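PDB 1QV9: F420-dependent methylenetetrahydromethanopterin dehydrogenase from Methanopyrus kandleri, which catalyses the reversible, coenzyme F420-dependent interconversion of methenyl- and methylenetetrahydromethanopterin on the route of methanogenesis from carbon dioxide. Local coordinates for residues V33-S41 and A52-F63. Numbering follows the deposited sequence. Where two conformers were deposited one is given.
Sequences VEFRVVGTS and AVEMALDIAEDF
Strand 33-39 and the helical residues 52-63 run nearly antiparallel, at 153° with their axes 7.5 Å apart at closest approach, and come nearest where Gly39 CA lies 5.0 Å from Ala52 CA. Between Gly39 and Ala52 a side chain is present on the helix alone, while Thr40 lays its CG2 against Ala52 CB. Val38 fills the middle of the contact: CG2 touches Ala56 CB, and CG1 packs at 3.6 Å against Ile59 CD1, the two side chains sliding past each other in opposite directions. At the far end the Phe63 ring lies beneath Arg36, whose CG makes a CH-pi contact 3.7 Å from the ring centroid. A bend at chi2 (-63°) folds the Arg36 chain back, so that Phe63 CE1 sits over the centre of one guanidinium face, the planes inclined by 38°. Holding that guanidinium are a salt bridge from NH1 to Glu34 OE1 (2.8 Å), a weak bond from NH2 to the same oxygen, and a hydrogen bond from NH2 to Phe35 O (3.0 Å), met from above its carbonyl plane. Glu34 CD touches Phe63 CE1 at 3.6 Å, the carboxylate almost perpendicular to the ring, and Glu34 O meets the ring edge at CZ. Helix 46-63 connects strands 33-39 and 67-71 in a beta-alpha-beta crossover of a parallel sheet with flavodoxin-like strand order; Ala52, Ala56 and Phe63 touch the intervening strand 4-10, and residues 37-39 pair antiparallel with a strand of the second subunit, continuing the sheet across the subunit interface.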
loop_
_atom_site.group_PDB
_atom_site.type_symbol
_atom_site.label_atom_id
_atom_site.label_comp_id
_atom_site.label_asym_id
_atom_site.label_seq_id
_atom_site.Cartn_x
_atom_site.Cartn_y
_atom_site.Cartn_z
ATOM N N VAL A 33 32.452 -27.231 -2.553
ATOM C CA VAL A 33 32.274 -26.848 -3.952
ATOM C C VAL A 33 33.301 -25.802 -4.373
ATOM O O VAL A 33 33.830 -25.075 -3.544
ATOM C CB VAL A 33 30.856 -26.230 -4.208
ATOM C CG1 VAL A 33 29.784 -27.247 -3.909
ATOM C CG2 VAL A 33 30.668 -24.958 -3.349
ATOM N N GLU A 34 33.540 -25.728 -5.670
ATOM C CA GLU A 34 34.435 -24.740 -6.259
ATOM C C GLU A 34 33.863 -24.498 -7.639
ATOM O O GLU A 34 33.620 -25.451 -8.377
ATOM C CB GLU A 34 35.862 -25.286 -6.377
ATOM C CG GLU A 34 36.813 -24.256 -6.953
ATOM C CD GLU A 34 38.286 -24.641 -6.852
ATOM O OE1 GLU A 34 39.125 -23.779 -7.181
ATOM O OE2 GLU A 34 38.605 -25.781 -6.449
ATOM N N PHE A 35 33.629 -23.229 -7.975
ATOM C CA PHE A 35 33.063 -22.901 -9.280
ATOM C C PHE A 35 33.891 -21.867 -10.024
ATOM O O PHE A 35 34.642 -21.085 -9.436
ATOM C CB PHE A 35 31.663 -22.270 -9.113
ATOM C CG PHE A 35 30.684 -23.091 -8.306
ATOM C CD1 PHE A 35 29.828 -22.486 -7.410
ATOM C CD2 PHE A 35 30.572 -24.455 -8.506
ATOM C CE1 PHE A 35 28.855 -23.241 -6.708
ATOM C CE2 PHE A 35 29.606 -25.212 -7.807
ATOM C CZ PHE A 35 28.754 -24.592 -6.910
ATOM N N ARG A 36 33.748 -21.887 -11.333
ATOM C CA ARG A 36 34.327 -20.892 -12.219
ATOM C C ARG A 36 33.129 -20.398 -13.030
ATOM O O ARG A 36 32.253 -21.184 -13.381
ATOM C CB ARG A 36 35.370 -21.479 -13.163
ATOM C CG ARG A 36 36.648 -21.986 -12.466
ATOM C CD ARG A 36 37.393 -20.823 -11.765
ATOM N NE ARG A 36 38.596 -21.352 -11.121
ATOM C CZ ARG A 36 38.646 -21.805 -9.881
ATOM N NH1 ARG A 36 39.800 -22.277 -9.427
ATOM N NH2 ARG A 36 37.572 -21.760 -9.094
ATOM N N VAL A 37 33.059 -19.098 -13.283
ATOM C CA VAL A 37 31.962 -18.511 -14.058
ATOM C C VAL A 37 32.570 -17.729 -15.212
ATOM O O VAL A 37 33.507 -16.956 -15.005
ATOM C CB VAL A 37 31.093 -17.583 -13.171
ATOM C CG1 VAL A 37 29.914 -17.009 -13.989
ATOM C CG2 VAL A 37 30.585 -18.353 -11.988
ATOM N N VAL A 38 32.060 -17.909 -16.434
ATOM C CA VAL A 38 32.630 -17.194 -17.579
ATOM C C VAL A 38 31.510 -16.822 -18.535
ATOM O O VAL A 38 30.462 -17.457 -18.527
ATOM C CB VAL A 38 33.664 -18.045 -18.344
ATOM C CG1 VAL A 38 34.804 -18.411 -17.414
ATOM C CG2 VAL A 38 32.997 -19.315 -18.938
ATOM N N GLY A 39 31.703 -15.786 -19.355
ATOM C CA GLY A 39 30.637 -15.433 -20.260
ATOM C C GLY A 39 31.004 -14.217 -21.069
ATOM O O GLY A 39 32.114 -13.684 -20.936
ATOM N N THR A 40 30.068 -13.810 -21.910
ATOM C CA THR A 40 30.244 -12.656 -22.793
ATOM C C THR A 40 29.205 -11.576 -22.485
ATOM O O THR A 40 28.751 -10.855 -23.379
ATOM C CB THR A 40 30.087 -13.069 -24.277
ATOM O OG1 THR A 40 28.860 -13.777 -24.437
ATOM C CG2 THR A 40 31.245 -13.952 -24.717
ATOM N N SER A 41 28.808 -11.483 -21.223
ATOM C CA SER A 41 27.830 -10.515 -20.787
ATOM C C SER A 41 26.504 -10.719 -21.535
ATOM O O SER A 41 26.099 -11.879 -21.761
ATOM C CB SER A 41 28.409 -9.081 -20.964
ATOM O OG SER A 41 27.561 -8.138 -20.327
ATOM N N ALA A 52 32.533 -17.855 -25.568
ATOM C CA ALA A 52 32.261 -18.160 -24.167
ATOM C C ALA A 52 32.484 -19.645 -23.890
ATOM O O ALA A 52 33.126 -20.023 -22.901
ATOM C CB ALA A 52 30.830 -17.792 -23.813
ATOM N N VAL A 53 31.944 -20.501 -24.747
ATOM C CA VAL A 53 32.105 -21.930 -24.528
ATOM C C VAL A 53 33.582 -22.357 -24.682
ATOM O O VAL A 53 34.068 -23.211 -23.936
ATOM C CB VAL A 53 31.169 -22.728 -25.471
ATOM C CG1 VAL A 53 31.344 -24.234 -25.251
ATOM C CG2 VAL A 53 29.720 -22.350 -25.181
ATOM N N GLU A 54 34.297 -21.755 -25.631
ATOM C CA GLU A 54 35.720 -22.057 -25.824
ATOM C C GLU A 54 36.479 -21.701 -24.538
ATOM O O GLU A 54 37.352 -22.460 -24.088
ATOM C CB GLU A 54 36.255 -21.275 -27.034
ATOM C CG GLU A 54 37.603 -21.767 -27.543
ATOM C CD GLU A 54 38.084 -21.004 -28.780
ATOM O OE1 GLU A 54 37.344 -20.970 -29.789
ATOM O OE2 GLU A 54 39.203 -20.447 -28.740
HETATM N N MSE A 55 36.144 -20.556 -23.935
HETATM C CA MSE A 55 36.777 -20.137 -22.675
HETATM C C MSE A 55 36.536 -21.213 -21.621
HETATM O O MSE A 55 37.438 -21.606 -20.878
HETATM C CB MSE A 55 36.155 -18.829 -22.146
HETATM C CG MSE A 55 36.989 -17.573 -22.275
HETATM SE SE MSE A 55 36.222 -16.137 -21.194
HETATM C CE MSE A 55 34.473 -16.106 -22.062
ATOM N N ALA A 56 35.294 -21.672 -21.534
ATOM C CA ALA A 56 34.948 -22.668 -20.543
ATOM C C ALA A 56 35.707 -23.985 -20.750
ATOM O O ALA A 56 36.211 -24.583 -19.799
ATOM C CB ALA A 56 33.454 -22.932 -20.598
ATOM N N LEU A 57 35.749 -24.450 -21.986
ATOM C CA LEU A 57 36.412 -25.727 -22.266
ATOM C C LEU A 57 37.926 -25.652 -22.119
ATOM O O LEU A 57 38.570 -26.648 -21.788
ATOM C CB LEU A 57 36.005 -26.244 -23.648
ATOM C CG LEU A 57 34.500 -26.557 -23.725
ATOM C CD1 LEU A 57 34.134 -26.883 -25.154
ATOM C CD2 LEU A 57 34.140 -27.718 -22.799
ATOM N N ASP A 58 38.488 -24.461 -22.313
ATOM C CA ASP A 58 39.913 -24.250 -22.154
ATOM C C ASP A 58 40.205 -24.343 -20.653
ATOM O O ASP A 58 41.132 -25.033 -20.222
ATOM C CB ASP A 58 40.282 -22.869 -22.707
ATOM C CG ASP A 58 41.712 -22.508 -22.424
ATOM O OD1 ASP A 58 42.598 -23.260 -22.884
ATOM O OD2 ASP A 58 41.953 -21.486 -21.736
ATOM N N ILE A 59 39.386 -23.676 -19.848
ATOM C CA ILE A 59 39.539 -23.701 -18.397
ATOM C C ILE A 59 39.338 -25.124 -17.860
ATOM O O ILE A 59 40.044 -25.568 -16.940
ATOM C CB ILE A 59 38.521 -22.732 -17.755
ATOM C CG1 ILE A 59 38.976 -21.291 -18.029
ATOM C CG2 ILE A 59 38.400 -22.947 -16.267
ATOM C CD1 ILE A 59 37.805 -20.285 -17.993
ATOM N N ALA A 60 38.377 -25.830 -18.445
ATOM C CA ALA A 60 38.035 -27.190 -18.022
ATOM C C ALA A 60 39.207 -28.175 -18.040
ATOM O O ALA A 60 39.256 -29.088 -17.220
ATOM C CB ALA A 60 36.875 -27.714 -18.886
ATOM N N GLU A 61 40.155 -27.994 -18.956
ATOM C CA GLU A 61 41.296 -28.913 -19.034
ATOM C C GLU A 61 42.065 -29.016 -17.717
ATOM O O GLU A 61 42.414 -30.118 -17.278
ATOM C CB GLU A 61 42.258 -28.491 -20.148
ATOM C CG GLU A 61 43.361 -29.522 -20.393
ATOM C CD GLU A 61 44.423 -29.049 -21.373
ATOM O OE1 GLU A 61 45.287 -29.880 -21.752
ATOM O OE2 GLU A 61 44.406 -27.853 -21.759
ATOM N N ASP A 62 42.329 -27.880 -17.082
ATOM C CA ASP A 62 43.047 -27.893 -15.815
ATOM C C ASP A 62 42.114 -27.923 -14.612
ATOM O O ASP A 62 42.466 -28.440 -13.543
ATOM C CB ASP A 62 43.957 -26.662 -15.706
ATOM C CG ASP A 62 44.750 -26.637 -14.411
ATOM O OD1 ASP A 62 44.409 -25.831 -13.512
ATOM O OD2 ASP A 62 45.717 -27.427 -14.285
ATOM N N PHE A 63 40.921 -27.359 -14.770
ATOM C CA PHE A 63 39.985 -27.303 -13.653
ATOM C C PHE A 63 39.270 -28.626 -13.416
ATOM O O PHE A 63 38.942 -28.926 -12.285
ATOM C CB PHE A 63 38.975 -26.166 -13.886
ATOM C CG PHE A 63 38.069 -25.877 -12.713
ATOM C CD1 PHE A 63 38.573 -25.515 -11.458
ATOM C CD2 PHE A 63 36.678 -25.927 -12.877
ATOM C CE1 PHE A 63 37.728 -25.214 -10.409
ATOM C CE2 PHE A 63 35.833 -25.627 -11.835
ATOM C CZ PHE A 63 36.343 -25.268 -10.591
#